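Local coordinates for protein telomerase reverse transcriptase (Candida albicans SC5314, PDB 6ZDQ) that probably extends chromosome ends as a reverse transcriptase, copying a template carried by its RNA component into telomeric DNA repeats, at residues Ser63-Ala68 against Trp199-Glu204; Leu594-Gly599 against Val650-Thr655. All blocks are in the same frame, centred on the assembly; numbering follows the deposited sequence.

Contact 1 and contact 2 lie on opposite sides of the chain's centre, with centres 52 Å apart and nearest atoms about 39 Å apart, so neither touches the other. Both segments of contact 1 precede both segments of contact 2 in the sequence; the loop of contact 1 sits between helices 52-59 and 77-91, that of contact 2 between helices 574-588 and 602-626. Each sets a loop against a helix, and neither uses a hydrogen bond between its two segments. The nearest atoms of contact 1 and contact 2 are about 23 Å and 16 Å from the bound nucleic acid, so neither contact touches the RNA. Contact 1 is a surface contact, contact 2 partly buried.

Contact 1 of 2, residues Ser63-Ala68 against Trp199-Glu204; sequences SKCNFA and WKELYE
Cys65 and Phe67 come nearest to Glu201 and Leu202, consecutive in helix 196-214: the CA atoms of Cys65 and Glu201 are 7.2 Å apart, and those of Phe67 and Leu202 7.4 Å. The irregular segment 63-68 passes beside the helix, and no hydrogen bond joins the two segments. Cys65 buries more than any other residue here. With its sulfur trans to the backbone N (chi1 -175°), SG reaches Leu202, meeting the CD2 branch at 3.7 Å, while Cys65 CB rests against the carboxylate of Glu201, 3.3 Å from OE1. Leu202 presents this same CD2 methyl to the chain beyond, 3.6 Å from the backbone O of Asn66. Segment 199-204 lies within the sequence region of the telomerase RNA-binding domain, and the loop, which links helix 52-59 to helix 77-91, is laid along the helix surface; Trp199, which points away from the loop, stacks on Tyr179. Phe67 begins to one side of the helix, but its ring swings nearer. One edge approaches the helix backbone near the ring plane, with CE1 4.0 Å from the carbonyl O of Glu201, and CD1 lies 4.2 Å from Leu202 CD2. The SG of Cys65 sits over a face of that ring, displaced toward its rim, so Cys65 SG touches both the ring and the leucine. Asn73 completes the surroundings: its OD1 bonds the backbone N of Asn66, and Cys65 and Leu202 also pack on it.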
# COMPACT_ATOMS: atom_id res chain seq x y z
N SER A 63 22.62 11.44 -18.44
CA SER A 63 23.35 10.18 -18.48
C SER A 63 22.66 9.23 -19.44
O SER A 63 21.48 9.39 -19.78
CB SER A 63 23.45 9.54 -17.09
OG SER A 63 24.06 10.43 -16.17
N LYS A 64 23.41 8.22 -19.89
CA LYS A 64 22.86 7.21 -20.77
C LYS A 64 21.90 6.30 -20.01
O LYS A 64 22.09 6.02 -18.82
CB LYS A 64 23.98 6.39 -21.42
CG LYS A 64 24.72 5.48 -20.45
CD LYS A 64 25.56 4.45 -21.21
CE LYS A 64 26.15 3.42 -20.26
NZ LYS A 64 26.89 2.35 -21.00
N CYS A 65 20.86 5.86 -20.70
CA CYS A 65 19.83 5.02 -20.09
C CYS A 65 20.42 3.66 -19.74
O CYS A 65 20.83 2.90 -20.62
CB CYS A 65 18.65 4.87 -21.03
SG CYS A 65 17.25 3.96 -20.33
N ASN A 66 20.48 3.35 -18.44
CA ASN A 66 20.93 2.05 -17.98
C ASN A 66 19.82 1.02 -18.17
O ASN A 66 18.71 1.21 -17.68
CB ASN A 66 21.35 2.12 -16.51
CG ASN A 66 22.10 0.87 -16.05
OD1 ASN A 66 21.95 -0.21 -16.62
ND2 ASN A 66 22.90 1.02 -15.00
N PHE A 67 20.13 -0.06 -18.88
CA PHE A 67 19.18 -1.14 -19.09
C PHE A 67 19.50 -2.40 -18.30
O PHE A 67 18.64 -3.28 -18.19
CB PHE A 67 19.09 -1.50 -20.58
CG PHE A 67 18.41 -0.45 -21.42
CD1 PHE A 67 17.03 -0.37 -21.47
CD2 PHE A 67 19.16 0.46 -22.15
CE1 PHE A 67 16.40 0.59 -22.23
CE2 PHE A 67 18.53 1.43 -22.92
CZ PHE A 67 17.15 1.49 -22.96
N ALA A 68 20.71 -2.52 -17.74
CA ALA A 68 21.03 -3.67 -16.91
C ALA A 68 20.29 -3.60 -15.58
O ALA A 68 19.50 -4.49 -15.24
CB ALA A 68 22.54 -3.76 -16.69
N TRP A 199 12.81 7.78 -18.49
CA TRP A 199 11.67 6.89 -18.28
C TRP A 199 11.06 6.43 -19.60
O TRP A 199 10.70 5.26 -19.75
CB TRP A 199 10.61 7.57 -17.42
CG TRP A 199 9.33 6.79 -17.33
CD1 TRP A 199 8.19 7.00 -18.05
CD2 TRP A 199 9.06 5.67 -16.48
NE1 TRP A 199 7.23 6.08 -17.70
CE2 TRP A 199 7.74 5.25 -16.74
CE3 TRP A 199 9.81 4.98 -15.52
CZ2 TRP A 199 7.15 4.18 -16.08
CZ3 TRP A 199 9.23 3.91 -14.86
CH2 TRP A 199 7.91 3.52 -15.14
N LYS A 200 10.92 7.35 -20.57
CA LYS A 200 10.33 6.99 -21.85
C LYS A 200 11.13 5.90 -22.55
O LYS A 200 10.56 5.03 -23.23
CB LYS A 200 10.21 8.23 -22.74
CG LYS A 200 9.15 9.22 -22.27
CD LYS A 200 9.12 10.45 -23.17
CE LYS A 200 7.99 11.39 -22.77
NZ LYS A 200 8.08 11.81 -21.35
N GLU A 201 12.46 5.92 -22.40
CA GLU A 201 13.28 4.85 -22.96
C GLU A 201 13.05 3.53 -22.23
O GLU A 201 12.91 2.48 -22.85
CB GLU A 201 14.76 5.24 -22.92
CG GLU A 201 15.20 6.18 -24.03
CD GLU A 201 16.69 6.45 -24.01
OE1 GLU A 201 17.19 7.03 -23.01
OE2 GLU A 201 17.38 6.09 -24.99
N LEU A 202 13.02 3.58 -20.89
CA LEU A 202 12.76 2.37 -20.11
C LEU A 202 11.36 1.83 -20.38
O LEU A 202 11.18 0.61 -20.54
CB LEU A 202 12.93 2.67 -18.62
CG LEU A 202 14.36 2.93 -18.14
CD1 LEU A 202 14.35 3.44 -16.71
CD2 LEU A 202 15.19 1.67 -18.25
N TYR A 203 10.36 2.71 -20.43
CA TYR A 203 8.99 2.27 -20.70
C TYR A 203 8.87 1.61 -22.06
O TYR A 203 8.35 0.49 -22.18
CB TYR A 203 8.04 3.47 -20.59
CG TYR A 203 6.57 3.13 -20.73
CD1 TYR A 203 5.81 2.79 -19.62
CD2 TYR A 203 5.94 3.17 -21.97
CE1 TYR A 203 4.47 2.48 -19.74
CE2 TYR A 203 4.60 2.86 -22.10
CZ TYR A 203 3.87 2.52 -20.98
OH TYR A 203 2.53 2.22 -21.10
N GLU A 204 9.36 2.28 -23.11
CA GLU A 204 9.28 1.72 -24.46
C GLU A 204 10.00 0.38 -24.55
O GLU A 204 9.49 -0.57 -25.16
CB GLU A 204 9.85 2.72 -25.47
CG GLU A 204 10.03 2.17 -26.88
CD GLU A 204 8.72 2.00 -27.63
OE1 GLU A 204 8.73 1.31 -28.67
OE2 GLU A 204 7.70 2.55 -27.19

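Contact 2 of 2, residues Leu594-Gly599 against Val650-Thr655; sequences LDCSFG and VKYVET
The carbonyl oxygen of Leu594 lies against the ring of Tyr652, 3.5 Å from CD1, approaching it obliquely, and it also accepts a hydrogen bond from the side-chain amide of Asn656. ND2 of Asn656 bonds the backbone O of Tyr652 as well, and its OD1 takes the backbone N of Cys596. One amide at the end of helix 634-656 therefore ties the loop 594-599 to the helix, although no hydrogen bond passes directly between segments 594-599 and 650-655. The rest is largely van der Waals contact. Leu594 turns its CB toward the helix: CG packs 3.8 Å from Tyr652 CA, and the CD1 branch stands 4.1 Å from Tyr652 CB, the two side chains meeting at a slant. Nearer the backbone, Leu594 CB lies 3.4 Å from OG1 of Thr655. That hydroxyl is tucked between its own backbone N and carbonyl carbon (chi1 54°), a torsion that brings it close to Lys651 O, one turn back. Tyr652 has its ring trans to the backbone N (chi1 170°), which carries its OH to Cys596, 3.9 Å from both CB and SG. Leu665 of helix 662-676 and Leu601 also touch this tyrosine, so its ring, rooted in helix 634-656, bridges the loop to helix 662-676 in the all-helical C-terminal region, probably the telomerase counterpart of a polymerase thumb. The chemistry implies a division of labour: Asn656 pairs with one carbonyl and one N-H of the loop, leaving Leu594, Tyr652 and Cys596 to meet through hydrocarbon, ring and sulfur.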
# COMPACT_ATOMS: atom_id res chain seq x y z
N LEU A 594 5.06 -15.03 20.91
CA LEU A 594 5.15 -15.24 22.35
C LEU A 594 5.51 -16.68 22.73
O LEU A 594 5.64 -16.95 23.93
CB LEU A 594 3.83 -14.85 23.02
CG LEU A 594 3.49 -13.37 23.20
CD1 LEU A 594 4.65 -12.60 23.80
CD2 LEU A 594 3.03 -12.73 21.90
N ASP A 595 5.65 -17.58 21.77
CA ASP A 595 5.95 -18.98 22.09
C ASP A 595 7.27 -19.09 22.84
O ASP A 595 8.31 -18.59 22.39
CB ASP A 595 5.99 -19.82 20.81
CG ASP A 595 6.87 -19.21 19.74
OD1 ASP A 595 7.08 -17.98 19.76
OD2 ASP A 595 7.35 -19.97 18.87
N CYS A 596 7.23 -19.76 23.99
CA CYS A 596 8.38 -19.84 24.89
C CYS A 596 9.23 -21.08 24.66
O CYS A 596 10.46 -21.02 24.79
CB CYS A 596 7.90 -19.80 26.35
SG CYS A 596 9.21 -19.99 27.58
N SER A 597 8.61 -22.22 24.34
CA SER A 597 9.27 -23.51 24.22
C SER A 597 9.91 -23.95 25.54
O SER A 597 10.91 -24.67 25.53
CB SER A 597 10.31 -23.51 23.09
OG SER A 597 10.98 -24.76 23.00
N PHE A 598 9.42 -23.40 26.65
CA PHE A 598 9.59 -23.87 28.02
C PHE A 598 11.00 -23.63 28.54
O PHE A 598 11.28 -23.87 29.72
CB PHE A 598 9.17 -25.35 28.19
CG PHE A 598 10.19 -26.38 27.72
CD1 PHE A 598 11.34 -26.64 28.45
CD2 PHE A 598 9.94 -27.14 26.59
CE1 PHE A 598 12.26 -27.59 28.02
CE2 PHE A 598 10.85 -28.09 26.16
CZ PHE A 598 12.01 -28.32 26.88
N GLY A 599 11.90 -23.16 27.68
CA GLY A 599 13.25 -22.83 28.11
C GLY A 599 13.71 -21.44 27.75
O GLY A 599 14.60 -20.88 28.39
N VAL A 650 -1.48 -11.11 28.84
CA VAL A 650 -2.59 -12.03 28.60
C VAL A 650 -2.38 -12.81 27.31
O VAL A 650 -2.82 -13.96 27.20
CB VAL A 650 -3.94 -11.27 28.59
CG1 VAL A 650 -4.15 -10.53 29.90
CG2 VAL A 650 -4.02 -10.32 27.41
N LYS A 651 -1.72 -12.22 26.32
CA LYS A 651 -1.44 -12.95 25.09
C LYS A 651 -0.25 -13.89 25.24
O LYS A 651 -0.17 -14.90 24.53
CB LYS A 651 -1.21 -11.98 23.93
CG LYS A 651 -2.49 -11.36 23.40
CD LYS A 651 -3.55 -12.43 23.13
CE LYS A 651 -4.87 -11.83 22.69
NZ LYS A 651 -4.80 -11.25 21.32
N TYR A 652 0.68 -13.58 26.15
CA TYR A 652 1.77 -14.51 26.42
C TYR A 652 1.27 -15.76 27.14
O TYR A 652 1.67 -16.88 26.82
CB TYR A 652 2.86 -13.83 27.23
CG TYR A 652 3.92 -14.78 27.76
CD1 TYR A 652 4.91 -15.28 26.93
CD2 TYR A 652 3.92 -15.18 29.09
CE1 TYR A 652 5.87 -16.15 27.40
CE2 TYR A 652 4.87 -16.05 29.57
CZ TYR A 652 5.85 -16.53 28.72
OH TYR A 652 6.80 -17.40 29.20
N VAL A 653 0.38 -15.58 28.13
CA VAL A 653 -0.14 -16.73 28.86
C VAL A 653 -1.12 -17.51 28.00
O VAL A 653 -1.30 -18.72 28.20
CB VAL A 653 -0.78 -16.27 30.19
CG1 VAL A 653 0.24 -15.54 31.04
CG2 VAL A 653 -2.00 -15.40 29.93
N GLU A 654 -1.78 -16.86 27.04
CA GLU A 654 -2.75 -17.56 26.20
C GLU A 654 -2.06 -18.50 25.22
O GLU A 654 -2.53 -19.63 25.01
CB GLU A 654 -3.61 -16.55 25.43
CG GLU A 654 -4.92 -16.22 26.11
CD GLU A 654 -5.93 -15.59 25.16
OE1 GLU A 654 -5.51 -14.86 24.23
OE2 GLU A 654 -7.14 -15.83 25.33
N THR A 655 -0.96 -18.06 24.61
CA THR A 655 -0.34 -18.84 23.55
C THR A 655 0.36 -20.08 24.10
O THR A 655 0.11 -21.20 23.65
CB THR A 655 0.63 -17.97 22.76
OG1 THR A 655 1.57 -17.37 23.66
CG2 THR A 655 -0.13 -16.88 22.04